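Local coordinates for glucose-6-phosphate isomerase (Chlamydia trachomatis D/UW-3/CX, PDB 6OTU), which catalyses the reversible isomerization of glucose-6-phosphate to fructose-6-phosphate, at residues G90-R95 and S101-V106; E355-S360 and A481-C486; I31-T34 and C38-E41; T60-D65 and L328-T333; T151-G156 and E223-A228. All coordinates share one frame; numbering follows the deposited sequence.

Interaction 1 of 5, residues G90-R95 and S101-V106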
# COMPACT_ATOMS: atom_id res chain seq x y z
N GLY A 90 19.78 -16.86 -21.69
CA GLY A 90 18.68 -17.69 -22.10
C GLY A 90 18.60 -19.08 -21.47
O GLY A 90 17.81 -19.90 -21.96
N ALA A 91 19.35 -19.36 -20.41
CA ALA A 91 19.30 -20.69 -19.81
C ALA A 91 17.93 -20.97 -19.16
O ALA A 91 17.15 -20.06 -18.87
CB ALA A 91 20.41 -20.86 -18.76
N ILE A 92 17.65 -22.25 -18.94
CA ILE A 92 16.39 -22.67 -18.32
C ILE A 92 16.42 -22.40 -16.82
O ILE A 92 16.74 -23.29 -16.02
CB ILE A 92 16.10 -24.15 -18.61
CG1 ILE A 92 16.28 -24.46 -20.10
CG2 ILE A 92 14.70 -24.52 -18.14
CD1 ILE A 92 15.15 -23.94 -20.96
N MET A 93 16.06 -21.19 -16.40
CA MET A 93 16.07 -20.85 -14.99
C MET A 93 14.72 -21.08 -14.31
O MET A 93 14.67 -21.23 -13.08
CB MET A 93 16.51 -19.40 -14.79
CG MET A 93 17.81 -19.03 -15.53
SD MET A 93 19.29 -19.82 -14.85
CE MET A 93 19.31 -19.13 -13.19
N ASN A 94 13.63 -21.12 -15.06
CA ASN A 94 12.30 -21.33 -14.48
C ASN A 94 12.04 -22.83 -14.47
O ASN A 94 11.45 -23.38 -15.40
CB ASN A 94 11.27 -20.55 -15.28
CG ASN A 94 9.86 -20.76 -14.79
OD1 ASN A 94 9.64 -21.38 -13.76
ND2 ASN A 94 8.89 -20.23 -15.53
N ARG A 95 12.50 -23.52 -13.43
CA ARG A 95 12.23 -24.95 -13.35
C ARG A 95 12.52 -25.46 -11.95
O ARG A 95 13.31 -24.88 -11.20
CB ARG A 95 13.06 -25.73 -14.37
CG ARG A 95 14.54 -25.76 -14.07
CD ARG A 95 15.24 -26.72 -15.04
NE ARG A 95 14.75 -28.09 -14.95
CZ ARG A 95 15.50 -29.13 -14.58
NH1 ARG A 95 16.78 -28.94 -14.28
NH2 ARG A 95 14.98 -30.35 -14.53
N SER A 101 7.16 -28.95 -13.61
CA SER A 101 7.34 -27.50 -13.48
C SER A 101 7.28 -26.90 -14.88
O SER A 101 7.22 -27.62 -15.87
CB SER A 101 8.67 -27.18 -12.78
OG SER A 101 9.67 -26.82 -13.72
N GLU A 102 7.33 -25.56 -14.95
CA GLU A 102 7.17 -24.88 -16.24
C GLU A 102 8.38 -25.10 -17.16
O GLU A 102 8.21 -25.22 -18.38
CB GLU A 102 6.90 -23.39 -16.04
CG GLU A 102 5.76 -23.11 -15.06
CD GLU A 102 5.26 -21.67 -15.11
OE1 GLU A 102 6.01 -20.75 -15.52
OE2 GLU A 102 4.09 -21.44 -14.74
N SER A 103 9.59 -25.14 -16.60
CA SER A 103 10.82 -25.54 -17.30
C SER A 103 11.06 -24.71 -18.57
O SER A 103 10.97 -25.21 -19.69
CB SER A 103 10.79 -27.04 -17.63
OG SER A 103 12.07 -27.50 -18.02
N ARG A 104 11.43 -23.45 -18.39
CA ARG A 104 11.61 -22.59 -19.55
C ARG A 104 12.57 -21.47 -19.20
O ARG A 104 12.89 -21.26 -18.02
CB ARG A 104 10.26 -22.03 -20.05
CG ARG A 104 9.46 -21.29 -19.02
CD ARG A 104 7.99 -21.44 -19.37
NE ARG A 104 7.17 -20.36 -18.83
CZ ARG A 104 5.84 -20.36 -18.84
NH1 ARG A 104 5.17 -21.38 -19.37
NH2 ARG A 104 5.18 -19.34 -18.31
N PRO A 105 13.08 -20.75 -20.20
CA PRO A 105 13.94 -19.59 -19.92
C PRO A 105 13.16 -18.41 -19.34
O PRO A 105 11.92 -18.39 -19.29
CB PRO A 105 14.52 -19.22 -21.29
CG PRO A 105 13.64 -19.89 -22.28
CD PRO A 105 13.12 -21.12 -21.62
N VAL A 106 13.93 -17.41 -18.92
CA VAL A 106 13.48 -16.21 -18.21
C VAL A 106 14.11 -15.01 -18.90
O VAL A 106 15.29 -14.69 -18.68
CB VAL A 106 13.88 -16.31 -16.72
CG1 VAL A 106 13.55 -15.04 -15.96
CG2 VAL A 106 13.24 -17.53 -16.09
O HOH W 1 16.63 -17.66 -19.16
O HOH W 2 9.69 -18.09 -17.56
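A G1 beta bulge joins the two arms of the loop between helices 80-89 and 110-113: Asn-94 stands opposite both Ser-103 and Arg-104. Asn-94 and Arg-104 form an antiparallel hydrogen-bonded pair, with Asn-94 N to Arg-104 O at 3.1 Å and Arg-104 N to Asn-94 O at 3.0 Å. The Asn-94 side chain extends this grip. With CG anti to the backbone N (chi1 177°), its amide lies beside the Arg-104 chain, and ND2 donates to OE1 of Glu-102 at 2.9 Å, meeting the carboxylate on its anti side. ND2 also donates a hydrogen bond to a water that bridges to Pro-105 O, while OD1 accepts from Asn-490, so asparagine serves here as donor and acceptor at once. Arg-104 NH2 sits 3.2 Å from Glu-102 OE1, which is above one guanidinium face; the attraction is one of charge. Apolar cover comes from Ile-92, whose CD1 rests 3.5 Å from CD of the Pro-105 ring. Glu-102 touches Gln-494, and Arg-104 touches Lys-211, both of the glucose-6-phosphate pocket. The positive phi of Ser-103 (55°) is typical of the first position of a G1 bulge.

Interaction 2 of 5, residues E355-S360 and A481-C486. With G6Q (glucose-6-phosphate), chain E.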
# COMPACT_ATOMS: atom_id res chain seq x y z
N GLU A 355 5.68 -12.01 -5.15
CA GLU A 355 5.27 -13.10 -6.03
C GLU A 355 6.47 -13.92 -6.51
O GLU A 355 6.39 -15.15 -6.66
CB GLU A 355 4.47 -12.57 -7.21
CG GLU A 355 3.51 -13.57 -7.78
CD GLU A 355 3.02 -13.18 -9.14
OE1 GLU A 355 2.32 -14.00 -9.75
OE2 GLU A 355 3.33 -12.06 -9.59
N SER A 356 7.61 -13.26 -6.77
CA SER A 356 8.79 -13.99 -7.21
C SER A 356 9.36 -14.84 -6.08
O SER A 356 9.62 -16.03 -6.25
CB SER A 356 9.87 -13.03 -7.71
OG SER A 356 9.46 -12.34 -8.88
N ASN A 357 9.55 -14.25 -4.91
CA ASN A 357 10.35 -14.89 -3.88
C ASN A 357 9.51 -15.36 -2.70
O ASN A 357 10.07 -15.83 -1.71
CB ASN A 357 11.49 -13.95 -3.46
CG ASN A 357 12.47 -13.71 -4.60
OD1 ASN A 357 12.63 -14.59 -5.46
ND2 ASN A 357 13.11 -12.54 -4.64
N GLY A 358 8.19 -15.30 -2.82
CA GLY A 358 7.34 -15.88 -1.79
C GLY A 358 7.25 -17.39 -1.94
O GLY A 358 6.20 -17.92 -2.30
N LYS A 359 8.35 -18.08 -1.68
CA LYS A 359 8.48 -19.50 -1.98
C LYS A 359 9.06 -20.21 -0.78
O LYS A 359 9.71 -19.60 0.08
CB LYS A 359 9.38 -19.73 -3.19
CG LYS A 359 8.99 -18.93 -4.42
CD LYS A 359 7.71 -19.49 -5.05
CE LYS A 359 7.16 -18.56 -6.11
NZ LYS A 359 8.13 -18.33 -7.19
N SER A 360 8.80 -21.52 -0.70
CA SER A 360 9.31 -22.27 0.44
C SER A 360 9.81 -23.65 0.02
O SER A 360 9.83 -24.58 0.84
CB SER A 360 8.24 -22.39 1.54
OG SER A 360 7.00 -22.73 0.98
N ALA A 481 15.82 -10.97 -8.38
CA ALA A 481 16.47 -12.12 -9.01
C ALA A 481 17.71 -12.54 -8.24
O ALA A 481 17.95 -13.73 -8.03
CB ALA A 481 16.82 -11.79 -10.47
N PHE A 482 18.54 -11.56 -7.84
CA PHE A 482 19.74 -11.90 -7.09
C PHE A 482 19.37 -12.53 -5.75
O PHE A 482 20.01 -13.50 -5.32
CB PHE A 482 20.62 -10.67 -6.90
CG PHE A 482 21.56 -10.36 -8.06
CD1 PHE A 482 22.37 -11.35 -8.60
CD2 PHE A 482 21.64 -9.07 -8.59
CE1 PHE A 482 23.23 -11.07 -9.66
CE2 PHE A 482 22.50 -8.79 -9.65
CZ PHE A 482 23.30 -9.79 -10.18
N GLN A 483 18.32 -12.03 -5.10
CA GLN A 483 17.90 -12.64 -3.83
C GLN A 483 17.42 -14.07 -4.06
O GLN A 483 17.78 -14.98 -3.30
CB GLN A 483 16.83 -11.79 -3.15
CG GLN A 483 17.31 -10.38 -2.80
CD GLN A 483 16.40 -9.61 -1.85
OE1 GLN A 483 16.88 -8.87 -0.98
NE2 GLN A 483 15.09 -9.77 -2.01
N GLY A 484 16.63 -14.30 -5.11
CA GLY A 484 16.22 -15.66 -5.42
C GLY A 484 17.40 -16.57 -5.74
O GLY A 484 17.43 -17.73 -5.31
N PHE A 485 18.38 -16.06 -6.52
CA PHE A 485 19.58 -16.85 -6.84
C PHE A 485 20.35 -17.21 -5.59
O PHE A 485 20.92 -18.31 -5.48
CB PHE A 485 20.50 -16.08 -7.79
CG PHE A 485 19.93 -15.84 -9.15
CD1 PHE A 485 19.06 -16.75 -9.73
CD2 PHE A 485 20.28 -14.71 -9.88
CE1 PHE A 485 18.54 -16.53 -10.98
CE2 PHE A 485 19.77 -14.48 -11.13
CZ PHE A 485 18.89 -15.40 -11.69
N CYS A 486 20.37 -16.29 -4.62
CA CYS A 486 21.09 -16.52 -3.38
C CYS A 486 20.35 -17.55 -2.51
O CYS A 486 20.95 -18.53 -2.05
CB CYS A 486 21.27 -15.19 -2.64
SG CYS A 486 22.26 -15.30 -1.16
C1 G6Q E . 2.59 -12.40 -13.12
C2 G6Q E . 1.47 -13.30 -12.58
C3 G6Q E . 0.08 -12.66 -12.63
C4 G6Q E . -0.48 -12.50 -14.05
C5 G6Q E . -1.97 -12.19 -14.02
C6 G6Q E . -2.52 -11.85 -15.39
O1 G6Q E . 3.68 -12.84 -13.25
O2 G6Q E . 1.44 -14.54 -13.27
O3 G6Q E . 0.12 -11.38 -12.00
O4 G6Q E . 0.20 -11.45 -14.73
O5 G6Q E . -2.67 -13.31 -13.47
O6 G6Q E . -2.21 -12.96 -16.28
P G6Q E . -2.48 -12.81 -17.86
O1P G6Q E . -1.57 -11.70 -18.35
O2P G6Q E . -2.11 -14.18 -18.43
O3P G6Q E . -3.95 -12.48 -18.04
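Asn-357 presses its amide against the bare backbone of Gly-484, and this is the tight part of the contact: OD1 of Asn-357 lies 3.7 Å from CA of Gly-484. Glycine suits the place because a beta carbon here would crowd Asn-357 OD1. The torsion of Asn-357, with CG anti to the carbonyl carbon (chi1 -65°), aims the amide across the gap between the helices. Both of its ends are satisfied in the buried setting, OD1 by the hydroxyl of Ser-491 and ND2 by the carbonyl O of Phe-480. The looser part lies toward Gln-483, whose CB comes to 4.1 Å from Asn-357 ND2, and whose side chain crosses that of Asn-357 at about a right angle.

The two helices are 345-357, which follows strand 332-337 of the mixed sheet, and 466-487. Helix 345-357 ends here, carrying catalytic machinery on its last turn: Glu-355, probably the proton donor, puts OE1 3.0 Å from C2 of the open-chain glucose-6-phosphate, while Gln-351 holds OE2. This closeness to C2 fits the proton transfer between C1 and C2 by which the family interconverts aldose and ketose. Past Gly-358 the chain turns back, and Lys-359 NZ bonds to Ser-356 O at 2.9 Å from above the carbonyl plane, besides its salt bridge to Asp-493. On the less enclosed side, partly exposed Ser-360 leaves the helix pair altogether and gives its OG to the Gln-394 carbonyl O of the second subunit.

Interaction 3 of 5, residues I31-T34 and C38-E41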
# COMPACT_ATOMS: atom_id res chain seq x y z
N ILE A 31 26.88 -3.46 13.96
CA ILE A 31 27.38 -2.15 14.34
C ILE A 31 26.24 -1.33 14.96
O ILE A 31 25.07 -1.46 14.58
CB ILE A 31 28.04 -1.43 13.15
CG1 ILE A 31 28.79 -0.18 13.62
CG2 ILE A 31 27.04 -1.06 12.05
CD1 ILE A 31 29.52 0.59 12.51
N ASP A 32 26.59 -0.52 15.97
CA ASP A 32 25.64 0.33 16.68
C ASP A 32 25.63 1.70 16.00
O ASP A 32 26.52 2.53 16.22
CB ASP A 32 26.01 0.42 18.15
CG ASP A 32 25.12 1.39 18.94
OD1 ASP A 32 24.03 1.77 18.46
OD2 ASP A 32 25.52 1.76 20.07
N LEU A 33 24.60 1.94 15.18
CA LEU A 33 24.53 3.22 14.49
C LEU A 33 24.23 4.38 15.43
O LEU A 33 24.33 5.53 15.00
CB LEU A 33 23.48 3.17 13.37
CG LEU A 33 23.73 2.10 12.30
CD1 LEU A 33 22.50 1.86 11.40
CD2 LEU A 33 24.98 2.43 11.46
N THR A 34 23.86 4.12 16.69
CA THR A 34 23.60 5.20 17.63
C THR A 34 24.84 5.63 18.41
O THR A 34 24.78 6.63 19.13
CB THR A 34 22.53 4.83 18.65
OG1 THR A 34 23.08 3.90 19.59
CG2 THR A 34 21.26 4.26 18.00
N CYS A 38 29.59 7.51 14.94
CA CYS A 38 29.63 6.35 14.05
C CYS A 38 29.36 6.74 12.60
O CYS A 38 29.95 6.17 11.68
CB CYS A 38 28.63 5.29 14.50
SG CYS A 38 28.34 3.98 13.28
N LEU A 39 28.46 7.71 12.38
CA LEU A 39 28.13 8.17 11.03
C LEU A 39 29.09 9.29 10.63
O LEU A 39 28.73 10.46 10.46
CB LEU A 39 26.67 8.61 10.96
CG LEU A 39 25.61 7.52 11.20
CD1 LEU A 39 24.23 8.05 10.87
CD2 LEU A 39 25.90 6.27 10.40
N SER A 40 30.35 8.89 10.46
CA SER A 40 31.45 9.78 10.14
C SER A 40 31.48 10.10 8.65
O SER A 40 30.81 9.45 7.83
CB SER A 40 32.77 9.14 10.53
OG SER A 40 33.03 8.00 9.73
N GLU A 41 32.29 11.10 8.30
CA GLU A 41 32.47 11.42 6.89
C GLU A 41 33.09 10.25 6.14
O GLU A 41 32.65 9.91 5.04
CB GLU A 41 33.33 12.68 6.73
CG GLU A 41 32.99 13.44 5.45
CD GLU A 41 34.15 14.18 4.86
OE1 GLU A 41 34.81 14.96 5.60
OE2 GLU A 41 34.41 13.97 3.64
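Asp-32, whose backbone O touches SG of Cys-38 at 3.7 Å, carries the flat group of this contact, a carboxylate turned toward its own segment. Two donors of Thr-34 share OD1 of Asp-32. The backbone N of Thr-34 comes from above the carboxylate plane at 2.9 Å, closing an Asx turn, whereas Thr-34 OG1 arrives at 2.6 Å on the syn side, only 17° out of that plane. Asn-453 ND2 is a third donor to the same oxygen. Aspartate suits the position because one oxygen can gather several N-H and O-H groups, and threonine offers both kinds.

Both arms belong to the loop between helices 18-26 and 41-46. Apart from that carbonyl oxygen, the contact across the turn is made by side-chain methyls and sulfur. Cys-38 SG, anti to the backbone N (chi1 167°), is sent toward the other arm, where CD1 of Ile-31 meets it at 3.7 Å and CD2 of Leu-33 at 4.1 Å. Leu-33 CD2 also meets CD2 of Leu-39 at 4.1 Å, methyl against methyl. Both leucines continue onto helix 422-439, Leu-33 on Ala-438 and Leu-39 on Leu-435, and Ser-40 N-caps helix 41-46.

The chemistry divides the labour: polar bonds fix the shape of the 31-34 arm, and the thiol, small and weakly polar, lets the 38-41 arm nestle against it by dispersion forces.

Interaction 4 of 5, residues T60-D65 and L328-T333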
# COMPACT_ATOMS: atom_id res chain seq x y z
N THR A 60 23.66 4.17 6.63
CA THR A 60 22.63 3.99 7.64
C THR A 60 22.08 2.56 7.69
O THR A 60 21.03 2.33 8.29
CB THR A 60 21.49 4.99 7.40
OG1 THR A 60 21.09 4.94 6.02
CG2 THR A 60 21.95 6.41 7.73
N GLU A 61 22.75 1.60 7.05
CA GLU A 61 22.52 0.17 7.28
C GLU A 61 23.49 -0.32 8.34
O GLU A 61 24.60 0.21 8.49
CB GLU A 61 22.72 -0.66 6.00
CG GLU A 61 21.85 -0.26 4.82
CD GLU A 61 20.50 -0.93 4.83
OE1 GLU A 61 20.23 -1.71 5.77
OE2 GLU A 61 19.71 -0.66 3.91
N ARG A 62 23.08 -1.35 9.09
CA ARG A 62 23.89 -1.90 10.18
C ARG A 62 24.93 -2.88 9.61
O ARG A 62 24.90 -4.09 9.85
CB ARG A 62 23.01 -2.57 11.22
CG ARG A 62 22.02 -1.63 11.89
CD ARG A 62 21.40 -2.26 13.14
NE ARG A 62 22.31 -2.27 14.27
CZ ARG A 62 22.00 -2.76 15.47
NH1 ARG A 62 20.79 -3.28 15.66
NH2 ARG A 62 22.88 -2.73 16.47
N VAL A 63 25.86 -2.32 8.84
CA VAL A 63 26.92 -3.10 8.20
C VAL A 63 28.24 -2.37 8.37
O VAL A 63 28.29 -1.14 8.38
CB VAL A 63 26.61 -3.37 6.71
CG1 VAL A 63 25.41 -4.31 6.57
CG2 VAL A 63 26.35 -2.06 5.96
N ASP A 64 29.31 -3.14 8.54
CA ASP A 64 30.68 -2.64 8.57
C ASP A 64 31.50 -3.43 7.56
O ASP A 64 30.97 -4.31 6.86
CB ASP A 64 31.28 -2.72 9.99
CG ASP A 64 31.20 -4.13 10.59
OD1 ASP A 64 30.99 -5.10 9.83
OD2 ASP A 64 31.36 -4.28 11.82
N ASP A 65 32.81 -3.12 7.48
CA ASP A 65 33.64 -3.68 6.42
C ASP A 65 33.73 -5.21 6.50
O ASP A 65 33.72 -5.90 5.47
CB ASP A 65 35.03 -3.04 6.48
CG ASP A 65 35.01 -1.58 6.02
OD1 ASP A 65 33.93 -1.12 5.56
OD2 ASP A 65 36.04 -0.90 6.11
N LEU A 328 19.64 -10.49 10.35
CA LEU A 328 19.12 -9.69 11.46
C LEU A 328 17.69 -10.05 11.81
O LEU A 328 17.22 -9.69 12.90
CB LEU A 328 19.20 -8.20 11.14
CG LEU A 328 20.61 -7.66 10.96
CD1 LEU A 328 20.55 -6.15 10.96
CD2 LEU A 328 21.56 -8.20 12.05
N GLY A 329 16.98 -10.72 10.90
CA GLY A 329 15.67 -11.26 11.17
C GLY A 329 14.49 -10.34 10.95
O GLY A 329 13.41 -10.62 11.47
N TYR A 330 14.64 -9.26 10.19
CA TYR A 330 13.50 -8.36 10.01
C TYR A 330 12.59 -8.91 8.91
O TYR A 330 13.05 -9.12 7.79
CB TYR A 330 13.97 -6.95 9.68
CG TYR A 330 15.03 -6.40 10.63
CD1 TYR A 330 14.89 -6.52 12.01
CD2 TYR A 330 16.18 -5.75 10.14
CE1 TYR A 330 15.86 -6.01 12.88
CE2 TYR A 330 17.14 -5.23 11.00
CZ TYR A 330 16.97 -5.37 12.36
OH TYR A 330 17.93 -4.87 13.21
N PRO A 331 11.31 -9.17 9.20
CA PRO A 331 10.44 -9.83 8.22
C PRO A 331 9.82 -8.92 7.16
O PRO A 331 9.10 -9.43 6.29
CB PRO A 331 9.35 -10.46 9.10
CG PRO A 331 9.25 -9.52 10.29
CD PRO A 331 10.64 -8.93 10.49
N THR A 332 10.04 -7.60 7.18
CA THR A 332 9.47 -6.71 6.18
C THR A 332 10.54 -5.75 5.67
O THR A 332 11.62 -5.65 6.23
CB THR A 332 8.27 -5.89 6.70
OG1 THR A 332 8.73 -4.77 7.48
CG2 THR A 332 7.29 -6.73 7.51
N THR A 333 10.19 -5.06 4.57
CA THR A 333 10.94 -3.94 4.01
C THR A 333 9.93 -2.91 3.54
O THR A 333 9.02 -3.24 2.78
CB THR A 333 11.83 -4.35 2.81
OG1 THR A 333 12.71 -5.40 3.19
CG2 THR A 333 12.68 -3.17 2.37
O HOH W 3 18.30 -2.88 14.76
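Water-mediated bonding is the main link between Arg-62 and Tyr-330. Their polar ends, NH1 of Arg-62 and OH of Tyr-330, stand 4.1 Å apart, and one water spans the gap, accepting from Arg-62 NH1 at 2.7 Å and lying 2.5 Å from Tyr-330 OH. The hydroxyl sits at the edge of the guanidinium, near its plane. Although the planes of guanidinium and ring differ by only 17°, the two groups meet at their margins and do not stack. A bend at chi3 (76°) swings the guanidinium around, and its NE is held by the carbonyl O of Ile-31.

Apolar contact is sparse. CB of Arg-62 approaches CD1 of Leu-328 at 4.4 Å, and within its own segment Leu-328 CB lies 3.6 Å above the plane of the Tyr-330 ring, toward its rim. Leucine thus touches the tyrosine closely and the arginine stem only lightly. Gly-329, between Leu-328 and Tyr-330, has positive phi and lets the chain turn from helix 313-327 toward strand 332-337.

Arginine, with its several N-H groups, can serve a backbone carbonyl and a water together. The chemistry implies a hydrated joint at the surface between the loop before helix 65-77 and the entry to strand 332-337.

Interaction 5 of 5, residues T151-G156 and E223-A228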
# COMPACT_ATOMS: atom_id res chain seq x y z
N THR A 151 -8.00 8.67 -25.70
CA THR A 151 -8.24 7.91 -24.48
C THR A 151 -7.81 6.46 -24.67
O THR A 151 -8.21 5.82 -25.65
CB THR A 151 -9.72 7.97 -24.13
OG1 THR A 151 -10.11 9.34 -23.99
CG2 THR A 151 -10.01 7.22 -22.84
N LEU A 152 -7.03 5.93 -23.74
CA LEU A 152 -6.64 4.53 -23.75
C LEU A 152 -7.08 3.87 -22.45
O LEU A 152 -6.85 4.42 -21.36
CB LEU A 152 -5.12 4.37 -23.95
CG LEU A 152 -4.62 2.93 -24.17
CD1 LEU A 152 -3.47 2.90 -25.13
CD2 LEU A 152 -4.23 2.24 -22.86
N VAL A 153 -7.68 2.68 -22.55
CA VAL A 153 -8.14 1.90 -21.40
C VAL A 153 -7.43 0.55 -21.42
O VAL A 153 -7.67 -0.27 -22.31
CB VAL A 153 -9.65 1.70 -21.39
CG1 VAL A 153 -10.06 0.81 -20.22
CG2 VAL A 153 -10.37 3.06 -21.33
N GLN A 154 -6.56 0.32 -20.44
CA GLN A 154 -5.87 -0.96 -20.35
C GLN A 154 -6.70 -1.91 -19.49
O GLN A 154 -6.91 -1.64 -18.31
CB GLN A 154 -4.47 -0.81 -19.77
CG GLN A 154 -3.70 -2.11 -19.70
CD GLN A 154 -2.25 -1.98 -20.16
OE1 GLN A 154 -1.94 -1.22 -21.10
NE2 GLN A 154 -1.36 -2.73 -19.52
N ILE A 155 -7.17 -2.99 -20.10
CA ILE A 155 -7.87 -4.07 -19.41
C ILE A 155 -6.85 -5.17 -19.15
O ILE A 155 -6.26 -5.72 -20.09
CB ILE A 155 -9.05 -4.59 -20.24
CG1 ILE A 155 -10.11 -3.49 -20.44
CG2 ILE A 155 -9.67 -5.82 -19.59
CD1 ILE A 155 -11.33 -3.92 -21.23
N GLY A 156 -6.65 -5.50 -17.89
CA GLY A 156 -5.65 -6.48 -17.50
C GLY A 156 -5.45 -6.41 -16.01
O GLY A 156 -5.82 -5.43 -15.35
N GLU A 223 -15.52 -8.20 -22.30
CA GLU A 223 -16.91 -8.41 -22.71
C GLU A 223 -17.80 -7.26 -22.25
O GLU A 223 -18.65 -6.79 -23.01
CB GLU A 223 -17.42 -9.76 -22.19
CG GLU A 223 -18.86 -10.08 -22.57
CD GLU A 223 -19.09 -10.13 -24.08
OE1 GLU A 223 -18.12 -10.40 -24.82
OE2 GLU A 223 -20.25 -9.91 -24.50
N LEU A 224 -17.57 -6.75 -21.03
CA LEU A 224 -18.31 -5.58 -20.56
C LEU A 224 -18.10 -4.38 -21.48
O LEU A 224 -19.02 -3.60 -21.71
CB LEU A 224 -17.89 -5.22 -19.14
CG LEU A 224 -18.77 -5.71 -17.99
CD1 LEU A 224 -18.22 -5.18 -16.69
CD2 LEU A 224 -20.21 -5.28 -18.18
N PHE A 225 -16.88 -4.19 -21.98
CA PHE A 225 -16.63 -3.04 -22.83
C PHE A 225 -17.18 -3.25 -24.23
O PHE A 225 -17.73 -2.32 -24.83
CB PHE A 225 -15.13 -2.73 -22.87
CG PHE A 225 -14.69 -1.77 -21.80
CD1 PHE A 225 -14.67 -2.15 -20.46
CD2 PHE A 225 -14.30 -0.47 -22.12
CE1 PHE A 225 -14.26 -1.26 -19.46
CE2 PHE A 225 -13.91 0.42 -21.12
CZ PHE A 225 -13.89 0.02 -19.79
N ARG A 226 -17.07 -4.49 -24.75
CA ARG A 226 -17.64 -4.80 -26.06
C ARG A 226 -19.12 -4.50 -26.09
O ARG A 226 -19.62 -3.96 -27.08
CB ARG A 226 -17.40 -6.27 -26.43
CG ARG A 226 -15.93 -6.65 -26.63
CD ARG A 226 -15.68 -7.43 -27.92
NE ARG A 226 -14.24 -7.64 -28.12
CZ ARG A 226 -13.60 -7.46 -29.27
NH1 ARG A 226 -14.27 -7.07 -30.36
NH2 ARG A 226 -12.29 -7.67 -29.34
N GLN A 227 -19.84 -4.83 -25.01
CA GLN A 227 -21.27 -4.56 -24.94
C GLN A 227 -21.55 -3.07 -24.92
O GLN A 227 -22.53 -2.61 -25.53
CB GLN A 227 -21.89 -5.24 -23.72
CG GLN A 227 -21.55 -6.71 -23.62
CD GLN A 227 -22.74 -7.58 -23.30
OE1 GLN A 227 -22.83 -8.17 -22.22
NE2 GLN A 227 -23.66 -7.69 -24.26
N ALA A 228 -20.71 -2.30 -24.22
CA ALA A 228 -20.93 -0.86 -24.15
C ALA A 228 -20.78 -0.21 -25.53
O ALA A 228 -21.59 0.65 -25.90
CB ALA A 228 -19.98 -0.22 -23.13
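Phe-225 reaches from its helix into the groove between Val-153 and Ile-155, two residues apart on the strand and therefore on the same side of the sheet. Ile-155 and Phe-225 slide past each other in opposite directions, so that the CD1 methyl of Ile-155 comes over a face of the ring: it is 4.3 Å from the ring centroid and 28° off the normal, a CH-pi contact. The extended end of Ile-155 (chi2 -179°) delivers the methyl there, its nearest ring atom being Phe-225 CD1 at 3.9 Å. Val-153 instead approaches at a slant, with CG1 3.9 Å from CZ at the far end of the ring.

Strand 151-155 lies in the five-stranded parallel sheet of an SIS-type alpha/beta domain, and helix 216-231 is the crossover linking strand 204-209 to strand 240-245. Branched residues such as valine and isoleucine favour extended backbone and present compact methyls, while a phenylalanine is long enough to span the gap, with CA atoms of Ile-155 and Phe-225 9.5 Å apart. Leu-196 and Val-184 also touch the Phe-225 side chain. On the helix, neighbouring Leu-224 packs against Cys-415 of the second subunit.

Overall arrangement
Along the chain, interaction 3 comes first, then interaction 4 opens; its second segment, 328-333, closes only after interactions 1 and 5 are complete, and interaction 2 follows. Interactions 3 and 4 adjoin at one end of the subunit, centres about 14 Å apart, and touch each other. Interactions 1 and 2, also about 14 Å apart between centres, touch through Met-93 and Phe-485 close to the glucose-6-phosphate site. Interaction 5 lies in the parallel sheet, across the chain's centre from interactions 3 and 4, about 54 Å and 45 Å away between centres. The strand of interaction 4 and helix 345-357 of interaction 2 are consecutive, leading from the mixed sheet to the active site. Interactions 2 to 5 also reach the second subunit.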